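Local coordinates for uncharacterized protein (Parabacteroides merdae, PDB 4R7F) that is of unknown function but builds three immunoglobulin-like beta-sandwich domains, the first related to a type 9 secretion system plug protein domain, at residues Pro29-Leu33 / Cys134-Pro140; Met237-Asn241 / Val251-Asp256. One frame throughout, in Å; residues are numbered along the deposited sequence.

Contact 1 of 2, residues Pro29-Leu33 / Cys134-Pro140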
ATOM      1  N   PRO A  29       7.922   0.090  13.676  1.00 35.10           N
ATOM      2  CA  PRO A  29       8.662  -0.368  14.854  1.00 31.59           C
ATOM      3  C   PRO A  29       7.779  -1.111  15.853  1.00 25.45           C
ATOM      4  O   PRO A  29       7.644  -0.681  16.990  1.00 32.45           O
ATOM      5  CB  PRO A  29       9.177   0.951  15.444  1.00 30.91           C
ATOM      6  CG  PRO A  29       8.079   1.939  15.119  1.00 31.30           C
ATOM      7  CD  PRO A  29       7.503   1.506  13.803  1.00 38.85           C
ATOM      8  N   TYR A  30       7.125  -2.164  15.393  1.00 29.10           N
ATOM      9  CA  TYR A  30       6.432  -3.083  16.272  1.00 30.56           C
ATOM     10  C   TYR A  30       6.445  -4.503  15.746  1.00 31.62           C
ATOM     11  O   TYR A  30       6.487  -4.755  14.515  1.00 30.49           O
ATOM     12  CB  TYR A  30       4.983  -2.636  16.577  1.00 34.08           C
ATOM     13  CG  TYR A  30       4.129  -2.282  15.388  1.00 30.95           C
ATOM     14  CD1 TYR A  30       3.455  -3.260  14.664  1.00 28.32           C
ATOM     15  CD2 TYR A  30       3.957  -0.954  15.006  1.00 37.16           C
ATOM     16  CE1 TYR A  30       2.648  -2.928  13.562  1.00 31.75           C
ATOM     17  CE2 TYR A  30       3.159  -0.605  13.906  1.00 33.93           C
ATOM     18  CZ  TYR A  30       2.514  -1.591  13.174  1.00 30.38           C
ATOM     19  OH  TYR A  30       1.699  -1.230  12.111  1.00 39.73           O
ATOM     20  N   ILE A  31       6.390  -5.423  16.709  1.00 30.64           N
ATOM     21  CA  ILE A  31       6.231  -6.846  16.457  1.00 32.01           C
ATOM     22  C   ILE A  31       5.211  -7.479  17.407  1.00 36.42           C
ATOM     23  O   ILE A  31       4.845  -6.902  18.431  1.00 38.11           O
ATOM     24  CB  ILE A  31       7.572  -7.570  16.578  1.00 36.94           C
ATOM     25  CG1 ILE A  31       8.187  -7.380  17.961  1.00 32.97           C
ATOM     26  CG2 ILE A  31       8.535  -7.018  15.538  1.00 40.30           C
ATOM     27  CD1 ILE A  31       9.421  -8.239  18.209  1.00 34.70           C
ATOM     28  N   ALA A  32       4.735  -8.667  17.048  1.00 34.19           N
ATOM     29  CA  ALA A  32       3.785  -9.404  17.885  1.00 34.27           C
ATOM     30  C   ALA A  32       4.529 -10.196  18.923  1.00 37.12           C
ATOM     31  O   ALA A  32       5.590 -10.730  18.625  1.00 37.28           O
ATOM     32  CB  ALA A  32       2.946 -10.345  17.044  1.00 33.04           C
ATOM     33  N   LEU A  33       3.968 -10.256  20.137  1.00 43.40           N
ATOM     34  CA  LEU A  33       4.557 -10.964  21.280  1.00 42.30           C
ATOM     35  C   LEU A  33       4.834 -12.455  21.002  1.00 50.30           C
ATOM     36  O   LEU A  33       5.944 -12.948  21.242  1.00 49.64           O
ATOM     37  CB  LEU A  33       3.614 -10.831  22.474  1.00 46.60           C
ATOM     38  CG  LEU A  33       3.997 -11.512  23.771  1.00 44.54           C
ATOM     39  CD1 LEU A  33       5.265 -10.912  24.348  1.00 43.23           C
ATOM     40  CD2 LEU A  33       2.845 -11.360  24.743  1.00 47.68           C
ATOM     41  N   CYS A 134      13.601   2.570  20.457  1.00 30.43           N
ATOM     42  CA  CYS A 134      12.265   2.302  20.978  1.00 30.16           C
ATOM     43  C   CYS A 134      11.417   1.536  19.953  1.00 34.71           C
ATOM     44  O   CYS A 134      11.419   1.877  18.769  1.00 33.56           O
ATOM     45  CB  CYS A 134      11.562   3.629  21.286  1.00 29.80           C
ATOM     46  SG  CYS A 134      12.087   4.460  22.781  1.00 33.53           S
ATOM     47  N   PHE A 135      10.681   0.528  20.432  1.00 32.60           N
ATOM     48  CA  PHE A 135       9.790  -0.282  19.615  1.00 28.47           C
ATOM     49  C   PHE A 135       8.688  -0.818  20.514  1.00 30.46           C
ATOM     50  O   PHE A 135       8.766  -0.744  21.753  1.00 29.76           O
ATOM     51  CB  PHE A 135      10.531  -1.442  18.925  1.00 32.03           C
ATOM     52  CG  PHE A 135      11.122  -2.440  19.878  1.00 28.57           C
ATOM     53  CD1 PHE A 135      12.405  -2.269  20.374  1.00 37.76           C
ATOM     54  CD2 PHE A 135      10.384  -3.542  20.304  1.00 36.37           C
ATOM     55  CE1 PHE A 135      12.940  -3.177  21.280  1.00 42.55           C
ATOM     56  CE2 PHE A 135      10.901  -4.450  21.219  1.00 41.89           C
ATOM     57  CZ  PHE A 135      12.185  -4.266  21.703  1.00 45.37           C
ATOM     58  N   SER A 136       7.649  -1.345  19.896  1.00 28.99           N
ATOM     59  CA  SER A 136       6.546  -1.862  20.670  1.00 33.74           C
ATOM     60  C   SER A 136       6.289  -3.333  20.350  1.00 31.14           C
ATOM     61  O   SER A 136       6.576  -3.815  19.246  1.00 30.95           O
ATOM     62  CB  SER A 136       5.290  -1.051  20.383  1.00 32.10           C
ATOM     63  OG  SER A 136       5.422   0.311  20.781  1.00 25.89           O
ATOM     64  N   VAL A 137       5.711  -4.012  21.324  1.00 26.60           N
ATOM     65  CA  VAL A 137       5.371  -5.407  21.212  1.00 32.04           C
ATOM     66  C   VAL A 137       3.885  -5.560  21.451  1.00 32.75           C
ATOM     67  O   VAL A 137       3.386  -5.195  22.538  1.00 26.71           O
ATOM     68  CB  VAL A 137       6.121  -6.205  22.265  1.00 40.19           C
ATOM     69  CG1 VAL A 137       5.622  -7.637  22.295  1.00 40.51           C
ATOM     70  CG2 VAL A 137       7.620  -6.143  21.986  1.00 37.80           C
ATOM     71  N   VAL A 138       3.177  -6.061  20.422  1.00 33.45           N
ATOM     72  CA  VAL A 138       1.708  -6.176  20.450  1.00 26.87           C
ATOM     73  C   VAL A 138       1.241  -7.633  20.694  1.00 29.91           C
ATOM     74  O   VAL A 138       1.858  -8.573  20.205  1.00 30.65           O
ATOM     75  CB  VAL A 138       1.054  -5.547  19.184  1.00 32.44           C
ATOM     76  CG1 VAL A 138       1.562  -6.138  17.872  1.00 27.92           C
ATOM     77  CG2 VAL A 138      -0.457  -5.640  19.240  1.00 32.93           C
ATOM     78  N   GLU A 139       0.215  -7.784  21.531  1.00 31.68           N
ATOM     79  CA  GLU A 139      -0.585  -9.018  21.646  1.00 33.14           C
ATOM     80  C   GLU A 139      -1.907  -8.718  20.985  1.00 34.86           C
ATOM     81  O   GLU A 139      -2.788  -8.125  21.578  1.00 37.12           O
ATOM     82  CB  GLU A 139      -0.770  -9.471  23.107  1.00 35.95           C
ATOM     83  CG  GLU A 139      -1.206  -8.377  24.075  1.00 53.58           C
ATOM     84  CD  GLU A 139      -1.293  -8.825  25.526  1.00 45.78           C
ATOM     85  OE1 GLU A 139      -1.931  -9.862  25.773  1.00 44.28           O
ATOM     86  OE2 GLU A 139      -0.754  -8.112  26.413  1.00 40.20           O
ATOM     87  N   PRO A 140      -2.031  -9.080  19.718  1.00 30.45           N
ATOM     88  CA  PRO A 140      -3.114  -8.542  18.914  1.00 30.35           C
ATOM     89  C   PRO A 140      -4.452  -9.232  19.149  1.00 33.41           C
ATOM     90  O   PRO A 140      -4.891 -10.044  18.362  1.00 37.97           O
ATOM     91  CB  PRO A 140      -2.619  -8.780  17.481  1.00 30.61           C
ATOM     92  CG  PRO A 140      -1.799 -10.029  17.605  1.00 32.59           C
ATOM     93  CD  PRO A 140      -1.079  -9.881  18.921  1.00 30.82           C
TER
HETATM   94  O   HOH W   1       6.576   1.658  18.654  1.00 41.72           O
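Ser136 and Val138 give their amide hydrogens to the carbonyls of Pro29 and Ile31, and Ile31 and Leu33 give theirs to Ser136 and Val138 in return: four alternating bonds of a parallel pair. The two nearer Leu33 are slightly shorter, Leu33 N to Val138 O at 2.7 Å against Ser136 N to Pro29 O at 3.0 Å, a difference that means little at this resolution. Pro29 has no N-H to continue the alternation toward Cys134, so the series starts at its carbonyl. Alpha hydrogens also face these oxygens, as where Ala32 CA comes within 3.1 Å of Val138 O.

Apolar side chains lie on both faces. Beside Ile31, Val137 sends CG1 anti to its own backbone N (chi1 172°), which brings this methyl to 3.6 Å from Leu33 CA and near Leu33 CB. Beside Tyr30 and Ala32, the Val138 methyl CG1 rests 3.4 Å from Ile31 O. The Tyr30 ring leads away from the neighbouring strand, its OH bonded to Thr395 of the strand 389-397.

Among polar side chains, Ser136 OG accepts from a water at 2.8 Å that also donates to Pro29 O, so this carbonyl receives two hydrogens; Asn115 is a further partner of the buried hydroxyl. The backbone bonds thus hold strand 30-32 parallel to strand 129-138 in the mixed sheet of the plug-protein-like domain, while side chains pack its two faces.

Contact 2 of 2, residues Met237-Asn241 / Val251-Asp256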
HETATM    1  N   MSE A 237      20.307  12.187  -7.421  1.00 37.90           N
HETATM    2  CA  MSE A 237      19.061  12.937  -7.367  1.00 33.14           C
HETATM    3  C   MSE A 237      19.211  14.053  -6.385  1.00 41.51           C
HETATM    4  O   MSE A 237      19.577  13.832  -5.224  1.00 37.36           O
HETATM    5  CB  MSE A 237      17.971  11.988  -6.894  1.00 35.74           C
HETATM    6  CG  MSE A 237      16.604  12.654  -6.676  1.00 41.85           C
HETATM    7 SE   MSE A 237      15.365  11.278  -6.014  0.75 50.05          SE
HETATM    8  CE  MSE A 237      15.140  10.092  -7.585  1.00 66.59           C
ATOM      9  N   HIS A 238      18.907  15.258  -6.847  1.00 36.51           N
ATOM     10  CA  HIS A 238      18.921  16.466  -6.034  1.00 37.18           C
ATOM     11  C   HIS A 238      20.303  16.862  -5.570  1.00 39.26           C
ATOM     12  O   HIS A 238      20.440  17.641  -4.638  1.00 36.06           O
ATOM     13  CB  HIS A 238      17.959  16.345  -4.840  1.00 34.84           C
ATOM     14  CG  HIS A 238      17.378  17.647  -4.404  1.00 35.85           C
ATOM     15  ND1 HIS A 238      16.575  18.414  -5.222  1.00 36.92           N
ATOM     16  CD2 HIS A 238      17.479  18.323  -3.230  1.00 41.52           C
ATOM     17  CE1 HIS A 238      16.179  19.493  -4.561  1.00 35.07           C
ATOM     18  NE2 HIS A 238      16.719  19.458  -3.350  1.00 41.12           N
ATOM     19  N   VAL A 239      21.333  16.377  -6.247  1.00 36.72           N
ATOM     20  CA  VAL A 239      22.705  16.759  -5.888  1.00 35.38           C
ATOM     21  C   VAL A 239      23.314  17.679  -6.932  1.00 33.53           C
ATOM     22  O   VAL A 239      23.345  17.344  -8.101  1.00 37.48           O
ATOM     23  CB  VAL A 239      23.569  15.515  -5.755  1.00 32.61           C
ATOM     24  CG1 VAL A 239      25.042  15.891  -5.688  1.00 31.60           C
ATOM     25  CG2 VAL A 239      23.108  14.700  -4.539  1.00 33.21           C
ATOM     26  N   GLU A 240      23.821  18.822  -6.492  1.00 41.25           N
ATOM     27  CA  GLU A 240      24.336  19.879  -7.378  1.00 42.23           C
ATOM     28  C   GLU A 240      25.808  19.608  -7.698  1.00 43.25           C
ATOM     29  O   GLU A 240      26.267  19.890  -8.785  1.00 47.52           O
ATOM     30  CB  GLU A 240      24.164  21.243  -6.694  1.00 43.82           C
ATOM     31  CG  GLU A 240      24.553  22.480  -7.493  1.00 53.90           C
ATOM     32  CD  GLU A 240      23.646  22.736  -8.697  1.00 90.14           C
ATOM     33  OE1 GLU A 240      22.400  22.675  -8.557  1.00 84.59           O
ATOM     34  OE2 GLU A 240      24.186  23.019  -9.797  1.00102.89           O
ATOM     35  N   ASN A 241      26.533  19.036  -6.743  1.00 42.37           N
ATOM     36  CA  ASN A 241      27.948  18.796  -6.898  1.00 42.05           C
ATOM     37  C   ASN A 241      28.486  18.043  -5.700  1.00 40.90           C
ATOM     38  O   ASN A 241      27.988  18.172  -4.579  1.00 43.18           O
ATOM     39  CB  ASN A 241      28.710  20.122  -7.048  1.00 46.98           C
ATOM     40  CG  ASN A 241      30.183  19.923  -7.409  1.00 51.32           C
ATOM     41  OD1 ASN A 241      30.539  19.184  -8.339  1.00 52.44           O
ATOM     42  ND2 ASN A 241      31.049  20.570  -6.647  1.00 57.68           N
ATOM     43  N   VAL A 251      28.727  16.658  -0.142  1.00 31.44           N
ATOM     44  CA  VAL A 251      27.618  16.706  -1.062  1.00 34.30           C
ATOM     45  C   VAL A 251      26.827  18.000  -0.966  1.00 35.63           C
ATOM     46  O   VAL A 251      26.131  18.219   0.022  1.00 37.58           O
ATOM     47  CB  VAL A 251      26.658  15.569  -0.793  1.00 29.31           C
ATOM     48  CG1 VAL A 251      25.578  15.557  -1.876  1.00 39.23           C
ATOM     49  CG2 VAL A 251      27.424  14.252  -0.712  1.00 32.76           C
ATOM     50  N   GLU A 252      26.913  18.840  -2.001  1.00 38.20           N
ATOM     51  CA  GLU A 252      26.101  20.046  -2.066  1.00 39.50           C
ATOM     52  C   GLU A 252      24.767  19.668  -2.698  1.00 40.66           C
ATOM     53  O   GLU A 252      24.708  19.308  -3.869  1.00 34.95           O
ATOM     54  CB  GLU A 252      26.804  21.153  -2.865  1.00 42.08           C
ATOM     55  CG  GLU A 252      26.279  22.565  -2.572  1.00 64.90           C
ATOM     56  CD  GLU A 252      26.346  23.511  -3.783  1.00 75.37           C
ATOM     57  OE1 GLU A 252      27.002  23.143  -4.774  1.00 67.37           O
ATOM     58  OE2 GLU A 252      25.745  24.618  -3.755  1.00 63.32           O
ATOM     59  N   LEU A 253      23.698  19.719  -1.910  1.00 40.12           N
ATOM     60  CA  LEU A 253      22.391  19.451  -2.424  1.00 32.54           C
ATOM     61  C   LEU A 253      21.925  20.697  -3.152  1.00 30.68           C
ATOM     62  O   LEU A 253      22.302  21.822  -2.811  1.00 31.31           O
ATOM     63  CB  LEU A 253      21.392  19.135  -1.307  1.00 32.24           C
ATOM     64  CG  LEU A 253      21.584  17.899  -0.451  1.00 36.32           C
ATOM     65  CD1 LEU A 253      20.499  17.760   0.625  1.00 41.35           C
ATOM     66  CD2 LEU A 253      21.551  16.708  -1.334  1.00 29.27           C
HETATM   67  N   MSE A 254      21.093  20.470  -4.156  1.00 30.00           N
HETATM   68  CA  MSE A 254      20.403  21.528  -4.857  1.00 32.94           C
HETATM   69  C   MSE A 254      19.578  22.284  -3.865  1.00 33.45           C
HETATM   70  O   MSE A 254      19.197  21.765  -2.808  1.00 30.72           O
HETATM   71  CB  MSE A 254      19.486  20.922  -5.908  1.00 34.50           C
HETATM   72  CG  MSE A 254      20.290  20.370  -7.099  1.00 35.76           C
HETATM   73 SE   MSE A 254      19.010  19.573  -8.364  0.75 39.28          SE
HETATM   74  CE  MSE A 254      20.371  19.130  -9.726  1.00 57.63           C
ATOM     75  N   THR A 255      19.325  23.538  -4.200  1.00 31.60           N
ATOM     76  CA  THR A 255      18.652  24.457  -3.316  1.00 35.11           C
ATOM     77  C   THR A 255      17.179  24.091  -3.198  1.00 35.37           C
ATOM     78  O   THR A 255      16.530  23.749  -4.185  1.00 30.26           O
ATOM     79  CB  THR A 255      18.850  25.899  -3.797  1.00 33.48           C
ATOM     80  OG1 THR A 255      20.244  26.190  -3.724  1.00 41.61           O
ATOM     81  CG2 THR A 255      18.102  26.905  -2.919  1.00 36.93           C
ATOM     82  N   ASP A 256      16.687  24.126  -1.967  1.00 30.84           N
ATOM     83  CA  ASP A 256      15.284  23.862  -1.700  1.00 33.27           C
ATOM     84  C   ASP A 256      14.548  25.178  -1.519  1.00 30.69           C
ATOM     85  O   ASP A 256      15.150  26.133  -1.051  1.00 32.04           O
ATOM     86  CB  ASP A 256      15.135  22.998  -0.440  1.00 29.32           C
ATOM     87  CG  ASP A 256      15.693  21.589  -0.614  1.00 34.66           C
ATOM     88  OD1 ASP A 256      15.479  21.031  -1.703  1.00 39.47           O
ATOM     89  OD2 ASP A 256      16.286  21.018   0.351  1.00 36.25           O
TER
HETATM   90  O   HOH W   2      20.514  24.474  -6.737  1.00 37.96           O
HETATM   91  O   HOH W   3      29.999  22.134  -4.150  1.00 48.38           O
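His238 and Asp256 meet where a beta hairpin, strands 239-245 and 248-253, begins and ends. His238 NE2 donates to Asp256 OD1 over 2.6 Å, on the syn side of a carboxylate nearly coplanar with the ring (8° between planes), though the oxygen is tilted somewhat from the ring plane. Over one ring face lies Met254 CB, 3.9 Å from the centroid, a CH-pi contact; the selenium of this selenomethionine approaches obliquely. Its flexible, unbranched apolar chain suits lying over the ring and along the backbone, with CE nearing Val239 O.

Backbone bonds position this shell. Met254 N reaches His238 O from above the carbonyl plane. Farther on, Glu252 O receives Glu240 N at 2.8 Å and, weakly, Asn241 N at 3.4 Å, while Glu252 N returns a bond to Asn241 O. Glu240 and Asn241 thus share one opposite residue, a classic beta bulge. On the buried side, Val239 CG2 packs 3.7 Å from Val251 CG1, beta-branched methyls suited to such a face. Glu240 and Glu252 run side by side at the surface, where solvent probably softens their like charges.

Farther out, the hydroxyls of Tyr346 and Tyr348 both hydrogen-bond Asp256 OD2, fixing the carboxylate that holds the imidazole. At the surface beside the bulge, one water accepts from Asn241 ND2 at 3.1 Å and donates to Glu252 OE1 at 3.2 Å.

From the N terminus, the chain passes through strand 30-32 early and returns beside it at strand 129-138, so contact 1 closes a long loop of 100 residues that holds much of the first domain. Only after this closure does the chain reach 237-241, turn, and come back at 251-256; contact 2 closes a short loop of nine residues, a local hairpin. The two loops stand in series, neither nested nor crossed. The centres of contact 1 and contact 2 are about 38 Å apart, on opposite sides of the chain's centre. Contact 1 joins distant parts of the sequence into one mixed sheet; contact 2 adds strand 239-245 as an outermost strand within this chain of another.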